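Local coordinates for protein serine-pyruvate aminotransferase (agxt) (Sulfolobus solfataricus, PDB 3ZRP) that uses pyridoxal 5'-phosphate as its cofactor and, as a class-V aminotransferase, probably moves amino groups between serine and pyruvate, at residues R45-A50 with S166-E171; K52-L57 with E177-V182; E121-S126 with K155-I160; V131-V136 with K147-K152; N151-R154 with L159-V162. All coordinates share one frame; numbering follows the deposited sequence.

Contact 1: R45-A50 with S166-E171; sequences RYVMGA and SSVGAE
Val47 O and Gly169 N share one water, which also reaches Glu171 O: three backbone groups grip one oxygen. The water accepts from Gly169 N at 2.9 Å and donates to Val47 O (3.0 Å) and to Glu171 O (2.9 Å), tying the last turn of helix 31-48 to the loop that follows strand 157-163. Beside it the contact turns apolar. Val168 carries the loop's side of it with both methyls. Its CG1 stands anti to the backbone N (chi1 179°), presses on Val47 CG2 at 3.5 Å, tighter than ordinary van der Waals contact, and also borders Met48. The other methyl, CG2, meets Met48 CE at 3.6 Å in the conformer described here; a second conformer of Met48 exists, so that touch is less certain. Both side chains meet Val168 at about a right angle. The helix ends just beyond them in a Schellman motif, Gly49 taking positive phi while Ala50 N bonds back to Arg45 O. Gly169 also needs to be a glycine, since a CB at its backbone angles would jam against the preceding carbonyl oxygen. Two residues before Val168, Ser166 belongs to the pyridoxal phosphate pocket. The chemistry therefore implies a close-fitting apolar patch beside backbone groups that the water serves, joining a helix end to a cofactor-binding loop.

Contact 2: K52-L57 with E177-V182; sequences KNYQPL and EWNVDV
Tyr54 turns the edge of its ring to Val180, and this is the close part of the contact. CE2 comes within 3.6 Å of the carbonyl oxygen Val180 O, which lies near the ring plane, so the slightly positive rim of the tyrosine faces that oxygen. The first torsion puts CG beside the backbone N (chi1 -78°), sending the ring across from the start of strand 55-60 to the loop that leads into strand 182-186. Leu201 and Ser203 also touch the Tyr54 side chain, and this inner part is buried. Toward the phenol end the fit slackens. Tyr54 OH and Asn179 OD1 are 4.0 Å apart, too far for a hydrogen bond, and the amide plane is turned 64° from the ring. Asn179 is partly exposed, sitting at a left-handed backbone turn (phi 61°), while Lys52 and Asn53 before the tyrosine are exposed to solvent. The backbones themselves stay well apart, with Tyr54 CA and Asp181 CA separated by 8.9 Å, so one aromatic side chain does nearly all the bridging. The contact belongs to the large-domain sheet typical of fold-type I pyridoxal phosphate enzymes. Strand 55-60 is an outermost strand of that sheet within the chain and pairs antiparallel with 197-202. Helix 31-48 packs on Pro56 and sends Arg45 NE to Tyr54 O, while on the far segment Trp178 and Val180 lean on helix 146-153.

Contact 3: E121-S126 with K155-I160; sequences EEVRKS and KYVELI
Tyr156 can be followed outward along helix 116-125, for nearly every part of it meets that helix. CB rests on Val123 CG2 at 3.7 Å. The first torsion sets CG beside the backbone N (chi1 -59°), which brings a face of the ring against Arg124: Arg124 CG stands 3.7 Å from the centroid of the Tyr156 ring and only 9° off its normal, a CH-pi contact square over the face. The opposite face is covered by Lys155 CG of the tyrosine's own segment, so the ring is sandwiched between two aliphatic chains. At the tip, Tyr156 OH lies over the centre of the Arg124 guanidinium, 3.4 Å from CZ. It faces the flat of that group instead of taking an N-H, and the two planes are just 19° apart. A bend at chi3 swings the guanidinium into this position, and Glu120 holds its NH1 in a salt bridge. This is helix-on-sheet packing in the alpha/beta large domain of a fold-type I pyridoxal phosphate enzyme: helix 116-125 lies against the same side of the main sheet as helix 146-153 and leads into strand 128-134, the parallel neighbour of strand 157-163. An alanine at Tyr156 is likely to leave the aliphatic part of Arg124 without its aromatic support and freer to move. Deeper in, Val123 CG1 packs on Val157 CG1 at 3.8 Å, while Val123 also touches Ile153 of the adjacent helix. A water sits between the backbone oxygens of Val123 and Tyr156, 2.9 Å from Val123 O.

Contact 4: V131-V136 with K147-K152; sequences VALTHV and KDVINK
Leu133 of strand 128-134 packs under Val149 and Ile150 of helix 146-153, inside a beta-alpha-beta crossover: the helix leads on to strand 157-163, which lies beside 128-134 and parallel to it. The interactions that span the contact are apolar. Leu133 and Val149 reach toward each other tip to tip, with Leu133 CD2 4.0 Å from Val149 CG1. The other leucine methyl, CD1, lies 4.1 Å from Ile150 CG1, so the forked end of Leu133 serves two successive helix residues. On the helix, Val149 holds CG1 anti to its backbone N (chi1 175°), which points this methyl at the leucine. These are ordinary van der Waals distances, without strain. Beyond the end of the strand, Val136 touches the pyridoxal phosphate.

The polar interactions stay within each element or go to other parts of the sheet. On the exposed side of the helix, Lys147 NZ, in the one of its two conformers described here, forms a salt bridge with Asp148 OD1 at 2.9 Å. Asp148 is also a calcium ligand observed for this protein, although no calcium is bound to this chain. Within the helix, Asn151 N donates to Lys147 O at 2.9 Å; in the sheet, Leu133 N probably donates to Val161 O, also at 2.9 Å.

Contact 5: N151-R154 with L159-V162; sequences NKIR and LIVV
The end of helix 146-153 lies over strand 159-162 with Arg154 CA and Ile160 CA 7.8 Å apart, so the side chains make the contact. Ile160 CD1 is central to it. On one side it meets Ile153 CG1 at 3.9 Å; on another it sits over the centre of the Arg154 guanidinium, 3.7 Å from CZ, an aliphatic methyl against the flat face of a cation. A double bend, at chi2 (65°) and chi3 (-84°), folds the arginine chain back; Arg154 and Ile160 run past each other in opposite directions, which lays the guanidinium face on CD1. This is the helix-to-strand return of the beta-alpha-beta unit, where the chain turns back into the parallel sheet, and the arginine ties that corner to the loop before strand 182-186. Its NH1 makes a salt bridge to Asp181 and a hydrogen bond to Asn179 O; NH2 donates to Val157 O and, weakly, to Glu158 O. A leucine in place of Arg154 would probably leave Asp181 without its charged mate and Asn179 O and Val157 O without this donor. At the guanidinium edge, near its plane, Leu159 N lies 3.7 Å from Arg154 NH2, while Asp181 OD2 also takes the N-H of Ile160.

Overall arrangement
Contacts 3, 4 and 5 build one layer. Contacts 4 and 5 share helix 146-153 and set it on neighbouring parallel strands, while 3 and 5 share strand 157-163. Contact 3 lies outermost, about 24 Å from the chain centre, and has an exposed arginine; contact 1 lies deepest, about 9 Å from the centre, where a water complements its aliphatic core. Contact 4 is purely apolar across its segments, whereas contact 5 places an arginine over an isoleucine. That arginine also pairs with Asp181 of contact 2, joining the two. Contacts 1 and 2 tie both ends of the turn from helix 31-48 into strand 55-60 to the chain between strands 157-163 and 182-186.

Contact 1: R45-A50 with S166-E171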
# COMPACT_ATOMS: atom_id res chain seq x y z
N ARG A 45 -13.87 2.92 14.43
CA ARG A 45 -14.99 2.49 15.27
C ARG A 45 -16.11 3.54 15.26
O ARG A 45 -17.30 3.20 15.17
CB ARG A 45 -14.55 2.23 16.71
CG ARG A 45 -13.72 0.98 16.91
CD ARG A 45 -13.85 0.50 18.36
NE ARG A 45 -12.81 -0.47 18.73
CZ ARG A 45 -11.56 -0.15 19.05
NH1 ARG A 45 -11.19 1.11 19.05
NH2 ARG A 45 -10.69 -1.08 19.36
N TYR A 46 -15.71 4.80 15.35
CA TYR A 46 -16.64 5.92 15.36
C TYR A 46 -17.48 6.02 14.08
O TYR A 46 -18.72 6.08 14.15
CB TYR A 46 -15.87 7.23 15.68
CG TYR A 46 -16.73 8.47 15.61
CD1 TYR A 46 -17.66 8.77 16.62
CD2 TYR A 46 -16.61 9.35 14.54
CE1 TYR A 46 -18.47 9.90 16.53
CE2 TYR A 46 -17.41 10.48 14.45
CZ TYR A 46 -18.34 10.75 15.45
OH TYR A 46 -19.11 11.87 15.36
N VAL A 47 -16.85 6.00 12.90
CA VAL A 47 -17.59 6.15 11.65
C VAL A 47 -18.38 4.88 11.26
O VAL A 47 -19.37 4.95 10.50
CB VAL A 47 -16.70 6.63 10.46
CG1 VAL A 47 -16.01 7.95 10.79
CG2 VAL A 47 -15.68 5.56 10.06
N MET A 48 -17.95 3.73 11.75
CA MET A 48 -18.70 2.50 11.50
C MET A 48 -19.71 2.17 12.60
O MET A 48 -20.48 1.22 12.48
CB MET A 48 -17.75 1.35 11.25
CG MET A 48 -17.31 1.32 9.81
SD MET A 48 -15.97 0.18 9.60
CE MET A 48 -15.54 0.44 7.89
N GLY A 49 -19.72 2.96 13.67
CA GLY A 49 -20.68 2.76 14.76
C GLY A 49 -20.48 1.44 15.45
O GLY A 49 -21.27 0.52 15.27
N ALA A 50 -19.40 1.33 16.23
CA ALA A 50 -19.14 0.13 17.01
C ALA A 50 -18.40 0.45 18.29
O ALA A 50 -17.61 1.38 18.35
CB ALA A 50 -18.34 -0.88 16.19
N SER A 166 -17.34 2.87 -0.86
CA SER A 166 -18.05 4.09 -1.25
C SER A 166 -19.26 4.44 -0.36
O SER A 166 -20.16 5.19 -0.77
CB SER A 166 -18.49 3.99 -2.70
OG SER A 166 -17.36 4.04 -3.53
N SER A 167 -19.27 3.92 0.86
CA SER A 167 -20.35 4.28 1.78
C SER A 167 -19.92 4.85 3.15
O SER A 167 -20.56 5.79 3.69
CB SER A 167 -21.31 3.10 1.98
OG SER A 167 -20.68 2.14 2.81
N VAL A 168 -18.86 4.29 3.74
CA VAL A 168 -18.41 4.68 5.07
C VAL A 168 -17.96 6.15 5.05
O VAL A 168 -17.19 6.57 4.17
CB VAL A 168 -17.28 3.75 5.64
CG1 VAL A 168 -16.80 4.22 7.03
CG2 VAL A 168 -17.74 2.31 5.66
N GLY A 169 -18.47 6.92 6.00
CA GLY A 169 -18.21 8.35 6.10
C GLY A 169 -19.25 9.18 5.38
O GLY A 169 -19.17 10.41 5.39
N ALA A 170 -20.24 8.53 4.76
CA ALA A 170 -21.26 9.27 4.00
C ALA A 170 -22.68 8.73 4.17
O ALA A 170 -23.64 9.51 4.21
CB ALA A 170 -20.89 9.30 2.51
N GLU A 171 -22.82 7.40 4.21
CA GLU A 171 -24.11 6.72 4.40
C GLU A 171 -24.15 6.26 5.84
O GLU A 171 -23.09 6.07 6.46
CB GLU A 171 -24.28 5.50 3.47
CG GLU A 171 -24.00 5.73 1.96
CD GLU A 171 -25.20 6.26 1.17
OE1 GLU A 171 -26.29 6.48 1.73
OE2 GLU A 171 -25.07 6.44 -0.05
O HOH W 1 -20.53 6.04 7.91

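Contact 2: K52-L57 with E177-V182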
# COMPACT_ATOMS: atom_id res chain seq x y z
N LYS A 52 -15.83 -0.78 21.61
CA LYS A 52 -14.47 -1.32 21.73
C LYS A 52 -14.41 -2.85 21.63
O LYS A 52 -13.33 -3.43 21.65
CB LYS A 52 -13.80 -0.83 23.01
CG LYS A 52 -14.24 -1.55 24.29
CD LYS A 52 -13.96 -0.71 25.54
CE LYS A 52 -13.21 -1.49 26.63
NZ LYS A 52 -13.91 -2.75 27.03
N ASN A 53 -15.58 -3.48 21.54
CA ASN A 53 -15.67 -4.92 21.30
C ASN A 53 -15.27 -5.31 19.88
O ASN A 53 -14.90 -6.46 19.62
CB ASN A 53 -17.10 -5.40 21.55
CG ASN A 53 -17.34 -5.77 23.00
OD1 ASN A 53 -17.41 -4.91 23.88
ND2 ASN A 53 -17.49 -7.06 23.24
N TYR A 54 -15.37 -4.35 18.97
CA TYR A 54 -15.04 -4.57 17.56
C TYR A 54 -13.61 -4.11 17.29
O TYR A 54 -13.19 -3.06 17.77
CB TYR A 54 -16.04 -3.83 16.68
CG TYR A 54 -17.35 -4.58 16.57
CD1 TYR A 54 -18.11 -4.89 17.71
CD2 TYR A 54 -17.84 -4.98 15.32
CE1 TYR A 54 -19.31 -5.59 17.61
CE2 TYR A 54 -19.06 -5.67 15.22
CZ TYR A 54 -19.78 -5.97 16.37
OH TYR A 54 -20.97 -6.65 16.27
N GLN A 55 -12.87 -4.91 16.53
CA GLN A 55 -11.44 -4.68 16.32
C GLN A 55 -11.17 -3.99 14.97
O GLN A 55 -11.41 -4.57 13.91
CB GLN A 55 -10.67 -6.00 16.38
CG GLN A 55 -9.17 -5.88 16.08
CD GLN A 55 -8.44 -5.04 17.11
OE1 GLN A 55 -8.28 -5.46 18.24
NE2 GLN A 55 -7.97 -3.87 16.70
N PRO A 56 -10.66 -2.74 15.01
CA PRO A 56 -10.26 -2.09 13.74
C PRO A 56 -8.87 -2.55 13.26
O PRO A 56 -8.00 -2.87 14.07
CB PRO A 56 -10.23 -0.61 14.11
CG PRO A 56 -9.84 -0.64 15.62
CD PRO A 56 -10.55 -1.83 16.16
N LEU A 57 -8.67 -2.59 11.93
CA LEU A 57 -7.33 -2.79 11.38
C LEU A 57 -7.15 -1.85 10.18
O LEU A 57 -8.09 -1.62 9.41
CB LEU A 57 -7.09 -4.24 10.91
CG LEU A 57 -7.13 -5.39 11.92
CD1 LEU A 57 -8.49 -6.05 11.91
CD2 LEU A 57 -6.03 -6.43 11.71
N GLU A 177 -24.61 -2.80 15.58
CA GLU A 177 -26.06 -2.94 15.68
C GLU A 177 -26.63 -3.87 14.61
O GLU A 177 -27.51 -4.68 14.91
CB GLU A 177 -26.74 -1.58 15.62
CG GLU A 177 -28.19 -1.59 16.10
CD GLU A 177 -28.93 -0.33 15.73
OE1 GLU A 177 -28.51 0.77 16.17
OE2 GLU A 177 -29.93 -0.43 14.99
N TRP A 178 -26.11 -3.78 13.39
CA TRP A 178 -26.54 -4.67 12.32
C TRP A 178 -25.86 -6.05 12.38
O TRP A 178 -26.25 -6.94 11.63
CB TRP A 178 -26.31 -4.06 10.94
CG TRP A 178 -26.94 -2.71 10.72
CD1 TRP A 178 -28.00 -2.16 11.40
CD2 TRP A 178 -26.58 -1.77 9.70
NE1 TRP A 178 -28.29 -0.91 10.91
CE2 TRP A 178 -27.43 -0.64 9.86
CE3 TRP A 178 -25.61 -1.75 8.69
CZ2 TRP A 178 -27.37 0.48 9.03
CZ3 TRP A 178 -25.53 -0.62 7.86
CH2 TRP A 178 -26.41 0.48 8.04
N ASN A 179 -24.90 -6.21 13.29
CA ASN A 179 -24.17 -7.47 13.49
C ASN A 179 -23.40 -7.88 12.21
O ASN A 179 -23.62 -8.95 11.68
CB ASN A 179 -25.11 -8.57 14.00
CG ASN A 179 -24.40 -9.69 14.80
OD1 ASN A 179 -23.16 -9.75 14.89
ND2 ASN A 179 -25.20 -10.58 15.37
N VAL A 180 -22.53 -7.00 11.73
CA VAL A 180 -21.66 -7.29 10.57
C VAL A 180 -20.36 -7.85 11.13
O VAL A 180 -19.89 -7.41 12.20
CB VAL A 180 -21.38 -6.02 9.73
CG1 VAL A 180 -20.37 -6.30 8.54
CG2 VAL A 180 -22.68 -5.45 9.20
N ASP A 181 -19.78 -8.82 10.44
CA ASP A 181 -18.53 -9.41 10.90
C ASP A 181 -17.27 -8.74 10.38
O ASP A 181 -16.26 -8.69 11.10
CB ASP A 181 -18.53 -10.91 10.62
CG ASP A 181 -19.64 -11.59 11.38
OD1 ASP A 181 -19.58 -11.57 12.63
OD2 ASP A 181 -20.59 -12.07 10.72
N VAL A 182 -17.33 -8.26 9.13
CA VAL A 182 -16.29 -7.39 8.55
C VAL A 182 -16.97 -6.26 7.80
O VAL A 182 -17.72 -6.49 6.87
CB VAL A 182 -15.37 -8.13 7.52
CG1 VAL A 182 -14.29 -7.16 7.00
CG2 VAL A 182 -14.72 -9.40 8.12

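Contact 3: E121-S126 with K155-I160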
# COMPACT_ATOMS: atom_id res chain seq x y z
N GLU A 121 -33.92 -16.23 0.54
CA GLU A 121 -34.29 -17.47 -0.13
C GLU A 121 -33.07 -18.36 -0.38
O GLU A 121 -33.11 -19.60 -0.17
CB GLU A 121 -34.98 -17.15 -1.47
CG GLU A 121 -35.53 -18.36 -2.20
CD GLU A 121 -35.96 -18.06 -3.64
OE1 GLU A 121 -35.92 -16.89 -4.07
OE2 GLU A 121 -36.32 -19.02 -4.35
N GLU A 122 -31.97 -17.74 -0.81
CA GLU A 122 -30.76 -18.48 -1.13
C GLU A 122 -30.09 -19.04 0.11
O GLU A 122 -29.73 -20.23 0.13
CB GLU A 122 -29.79 -17.61 -1.95
CG GLU A 122 -28.51 -18.33 -2.38
CD GLU A 122 -28.79 -19.56 -3.25
OE1 GLU A 122 -29.78 -19.58 -4.02
OE2 GLU A 122 -28.01 -20.53 -3.17
N VAL A 123 -29.96 -18.22 1.15
CA VAL A 123 -29.24 -18.68 2.35
C VAL A 123 -30.07 -19.69 3.16
O VAL A 123 -29.53 -20.38 4.02
CB VAL A 123 -28.75 -17.51 3.27
CG1 VAL A 123 -27.85 -16.56 2.47
CG2 VAL A 123 -29.93 -16.78 3.97
N ARG A 124 -31.38 -19.74 2.90
CA ARG A 124 -32.27 -20.72 3.57
C ARG A 124 -32.23 -22.06 2.87
O ARG A 124 -32.37 -23.10 3.52
CB ARG A 124 -33.70 -20.21 3.66
CG ARG A 124 -33.88 -19.19 4.75
CD ARG A 124 -35.26 -18.63 4.76
NE ARG A 124 -36.15 -19.42 5.60
CZ ARG A 124 -37.21 -18.94 6.24
NH1 ARG A 124 -37.52 -17.64 6.15
NH2 ARG A 124 -37.95 -19.75 6.98
N LYS A 125 -32.03 -22.02 1.56
CA LYS A 125 -31.96 -23.22 0.74
C LYS A 125 -30.62 -23.96 0.92
O LYS A 125 -30.59 -25.20 1.00
CB LYS A 125 -32.20 -22.83 -0.72
CG LYS A 125 -31.94 -23.92 -1.73
CD LYS A 125 -32.26 -23.45 -3.15
CE LYS A 125 -31.59 -24.37 -4.17
NZ LYS A 125 -32.17 -24.22 -5.53
N SER A 126 -29.53 -23.21 0.95
CA SER A 126 -28.17 -23.75 1.00
C SER A 126 -27.38 -23.13 2.15
O SER A 126 -27.64 -22.00 2.57
CB SER A 126 -27.41 -23.49 -0.32
OG SER A 126 -28.09 -24.09 -1.41
N LYS A 155 -29.31 -15.15 10.84
CA LYS A 155 -29.42 -16.43 11.56
C LYS A 155 -29.05 -17.64 10.70
O LYS A 155 -28.89 -18.74 11.21
CB LYS A 155 -30.81 -16.57 12.22
CG LYS A 155 -31.88 -17.25 11.37
CD LYS A 155 -33.27 -17.10 12.00
CE LYS A 155 -33.99 -15.89 11.41
NZ LYS A 155 -34.42 -14.91 12.45
N TYR A 156 -28.90 -17.44 9.38
CA TYR A 156 -28.62 -18.55 8.46
C TYR A 156 -27.17 -18.73 8.04
O TYR A 156 -26.83 -19.73 7.39
CB TYR A 156 -29.51 -18.44 7.21
CG TYR A 156 -30.98 -18.46 7.59
CD1 TYR A 156 -31.58 -19.65 8.04
CD2 TYR A 156 -31.74 -17.30 7.55
CE1 TYR A 156 -32.92 -19.68 8.43
CE2 TYR A 156 -33.09 -17.31 7.94
CZ TYR A 156 -33.67 -18.50 8.38
OH TYR A 156 -35.00 -18.51 8.73
N VAL A 157 -26.32 -17.75 8.38
CA VAL A 157 -24.93 -17.72 7.86
C VAL A 157 -23.92 -17.43 8.94
O VAL A 157 -24.23 -16.77 9.93
CB VAL A 157 -24.77 -16.72 6.64
CG1 VAL A 157 -25.74 -17.06 5.57
CG2 VAL A 157 -24.95 -15.29 7.08
N GLU A 158 -22.71 -17.97 8.79
CA GLU A 158 -21.71 -17.80 9.84
C GLU A 158 -21.13 -16.38 9.84
O GLU A 158 -20.96 -15.77 10.89
CB GLU A 158 -20.59 -18.83 9.69
CG GLU A 158 -21.05 -20.29 9.78
CD GLU A 158 -19.90 -21.25 9.57
OE1 GLU A 158 -18.85 -21.07 10.22
OE2 GLU A 158 -20.03 -22.16 8.73
N LEU A 159 -20.84 -15.85 8.65
CA LEU A 159 -20.12 -14.58 8.53
C LEU A 159 -20.74 -13.65 7.49
O LEU A 159 -21.13 -14.10 6.42
CB LEU A 159 -18.64 -14.83 8.17
CG LEU A 159 -17.74 -15.55 9.17
CD1 LEU A 159 -16.35 -15.88 8.54
CD2 LEU A 159 -17.57 -14.71 10.44
N ILE A 160 -20.82 -12.36 7.81
CA ILE A 160 -21.28 -11.36 6.83
C ILE A 160 -20.24 -10.24 6.70
O ILE A 160 -19.81 -9.67 7.70
CB ILE A 160 -22.67 -10.78 7.24
CG1 ILE A 160 -23.73 -11.92 7.32
CG2 ILE A 160 -23.20 -9.76 6.22
CD1 ILE A 160 -25.01 -11.46 8.01
O HOH W 2 -26.83 -20.28 4.99

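Contact 4: V131-V136 with K147-K152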
# COMPACT_ATOMS: atom_id res chain seq x y z
N VAL A 131 -21.27 -14.49 3.54
CA VAL A 131 -22.03 -13.69 2.59
C VAL A 131 -21.34 -12.32 2.42
O VAL A 131 -21.04 -11.64 3.40
CB VAL A 131 -23.51 -13.49 3.04
CG1 VAL A 131 -24.26 -12.64 2.01
CG2 VAL A 131 -24.18 -14.86 3.23
N ALA A 132 -21.09 -11.94 1.17
CA ALA A 132 -20.47 -10.67 0.82
C ALA A 132 -21.48 -9.73 0.20
O ALA A 132 -22.13 -10.06 -0.82
CB ALA A 132 -19.26 -10.89 -0.16
N LEU A 133 -21.57 -8.53 0.77
CA LEU A 133 -22.46 -7.47 0.28
C LEU A 133 -21.63 -6.26 -0.18
O LEU A 133 -20.50 -6.08 0.29
CB LEU A 133 -23.41 -7.05 1.39
CG LEU A 133 -24.25 -8.08 2.15
CD1 LEU A 133 -25.15 -7.33 3.14
CD2 LEU A 133 -25.11 -8.90 1.19
N THR A 134 -22.19 -5.44 -1.07
CA THR A 134 -21.62 -4.12 -1.40
C THR A 134 -22.58 -3.05 -0.93
O THR A 134 -23.73 -2.99 -1.43
CB THR A 134 -21.44 -3.97 -2.92
OG1 THR A 134 -20.81 -5.13 -3.44
CG2 THR A 134 -20.61 -2.70 -3.28
N HIS A 135 -22.12 -2.17 -0.03
CA HIS A 135 -23.04 -1.12 0.48
C HIS A 135 -23.45 -0.14 -0.63
O HIS A 135 -24.64 0.06 -0.90
CB HIS A 135 -22.46 -0.41 1.69
CG HIS A 135 -23.48 0.34 2.49
ND1 HIS A 135 -23.18 0.93 3.70
CD2 HIS A 135 -24.81 0.54 2.28
CE1 HIS A 135 -24.28 1.48 4.19
NE2 HIS A 135 -25.28 1.26 3.35
N VAL A 136 -22.46 0.44 -1.32
CA VAL A 136 -22.75 1.25 -2.50
C VAL A 136 -21.92 0.71 -3.65
O VAL A 136 -20.71 0.65 -3.54
CB VAL A 136 -22.40 2.74 -2.24
CG1 VAL A 136 -22.43 3.54 -3.55
CG2 VAL A 136 -23.35 3.34 -1.19
N LYS A 147 -28.97 -3.23 6.09
CA LYS A 147 -29.69 -3.54 7.33
C LYS A 147 -30.79 -4.56 7.05
O LYS A 147 -30.84 -5.60 7.70
CB LYS A 147 -30.24 -2.29 7.99
CG LYS A 147 -31.03 -2.55 9.27
CD LYS A 147 -31.66 -1.27 9.82
CE LYS A 147 -32.51 -0.52 8.78
NZ LYS A 147 -33.79 -1.21 8.43
N ASP A 148 -31.64 -4.27 6.06
CA ASP A 148 -32.75 -5.17 5.69
C ASP A 148 -32.29 -6.56 5.23
O ASP A 148 -32.88 -7.57 5.61
CB ASP A 148 -33.61 -4.54 4.60
CG ASP A 148 -34.36 -3.31 5.09
OD1 ASP A 148 -34.41 -3.03 6.31
OD2 ASP A 148 -34.92 -2.61 4.22
N VAL A 149 -31.23 -6.61 4.41
CA VAL A 149 -30.64 -7.91 4.01
C VAL A 149 -30.14 -8.70 5.22
O VAL A 149 -30.45 -9.89 5.36
CB VAL A 149 -29.48 -7.73 2.99
CG1 VAL A 149 -28.81 -9.08 2.72
CG2 VAL A 149 -29.98 -7.12 1.71
N ILE A 150 -29.39 -8.04 6.10
CA ILE A 150 -28.80 -8.73 7.25
C ILE A 150 -29.87 -9.19 8.25
O ILE A 150 -29.77 -10.28 8.83
CB ILE A 150 -27.72 -7.85 7.92
CG1 ILE A 150 -26.52 -7.73 6.97
CG2 ILE A 150 -27.29 -8.41 9.28
CD1 ILE A 150 -25.48 -6.74 7.45
N ASN A 151 -30.89 -8.36 8.46
CA ASN A 151 -32.02 -8.74 9.32
C ASN A 151 -32.59 -10.09 8.91
O ASN A 151 -32.90 -10.92 9.76
CB ASN A 151 -33.11 -7.65 9.31
CG ASN A 151 -34.35 -8.04 10.15
OD1 ASN A 151 -34.38 -7.85 11.36
ND2 ASN A 151 -35.38 -8.55 9.47
N LYS A 152 -32.70 -10.32 7.60
CA LYS A 152 -33.24 -11.56 7.08
C LYS A 152 -32.26 -12.72 7.18
O LYS A 152 -32.67 -13.83 7.52
CB LYS A 152 -33.72 -11.39 5.64
CG LYS A 152 -34.97 -10.49 5.50
CD LYS A 152 -35.55 -10.61 4.10
CE LYS A 152 -36.76 -9.68 3.92
NZ LYS A 152 -37.86 -10.05 4.86

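Contact 5: N151-R154 with L159-V162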
# COMPACT_ATOMS: atom_id res chain seq x y z
N ASN A 151 -30.89 -8.36 8.46
CA ASN A 151 -32.02 -8.74 9.32
C ASN A 151 -32.59 -10.09 8.91
O ASN A 151 -32.90 -10.92 9.76
CB ASN A 151 -33.11 -7.65 9.31
CG ASN A 151 -34.35 -8.04 10.15
OD1 ASN A 151 -34.38 -7.85 11.36
ND2 ASN A 151 -35.38 -8.55 9.47
N LYS A 152 -32.70 -10.32 7.60
CA LYS A 152 -33.24 -11.56 7.08
C LYS A 152 -32.26 -12.72 7.18
O LYS A 152 -32.67 -13.83 7.52
CB LYS A 152 -33.72 -11.39 5.64
CG LYS A 152 -34.97 -10.49 5.50
CD LYS A 152 -35.55 -10.61 4.10
CE LYS A 152 -36.76 -9.68 3.92
NZ LYS A 152 -37.86 -10.05 4.86
N ILE A 153 -30.98 -12.47 6.91
CA ILE A 153 -30.03 -13.58 6.74
C ILE A 153 -29.16 -13.92 7.93
O ILE A 153 -28.57 -15.00 7.95
CB ILE A 153 -29.13 -13.41 5.48
CG1 ILE A 153 -28.07 -12.31 5.70
CG2 ILE A 153 -30.00 -13.16 4.25
CD1 ILE A 153 -27.09 -12.15 4.53
N ARG A 154 -29.10 -13.03 8.93
CA ARG A 154 -28.13 -13.17 10.02
C ARG A 154 -28.12 -14.59 10.63
O ARG A 154 -27.06 -15.15 10.90
CB ARG A 154 -28.37 -12.12 11.11
CG ARG A 154 -27.40 -12.15 12.31
CD ARG A 154 -25.96 -11.81 11.93
NE ARG A 154 -25.20 -12.96 11.42
CZ ARG A 154 -23.90 -12.94 11.16
NH1 ARG A 154 -23.19 -11.85 11.35
NH2 ARG A 154 -23.28 -14.03 10.73
N LEU A 159 -20.84 -15.85 8.65
CA LEU A 159 -20.12 -14.58 8.53
C LEU A 159 -20.74 -13.65 7.49
O LEU A 159 -21.13 -14.10 6.42
CB LEU A 159 -18.64 -14.83 8.17
CG LEU A 159 -17.74 -15.55 9.17
CD1 LEU A 159 -16.35 -15.88 8.54
CD2 LEU A 159 -17.57 -14.71 10.44
N ILE A 160 -20.82 -12.36 7.81
CA ILE A 160 -21.28 -11.36 6.83
C ILE A 160 -20.24 -10.24 6.70
O ILE A 160 -19.81 -9.67 7.70
CB ILE A 160 -22.67 -10.78 7.24
CG1 ILE A 160 -23.73 -11.92 7.32
CG2 ILE A 160 -23.20 -9.76 6.22
CD1 ILE A 160 -25.01 -11.46 8.01
N VAL A 161 -19.84 -9.99 5.46
CA VAL A 161 -18.88 -8.94 5.15
C VAL A 161 -19.54 -7.91 4.23
O VAL A 161 -20.33 -8.26 3.33
CB VAL A 161 -17.54 -9.50 4.55
CG1 VAL A 161 -16.99 -10.65 5.42
CG2 VAL A 161 -17.69 -9.95 3.09
N VAL A 162 -19.23 -6.64 4.48
CA VAL A 162 -19.80 -5.55 3.66
C VAL A 162 -18.69 -4.68 3.14
O VAL A 162 -17.87 -4.19 3.91
CB VAL A 162 -20.77 -4.65 4.47
CG1 VAL A 162 -21.38 -3.56 3.59
CG2 VAL A 162 -21.89 -5.50 5.17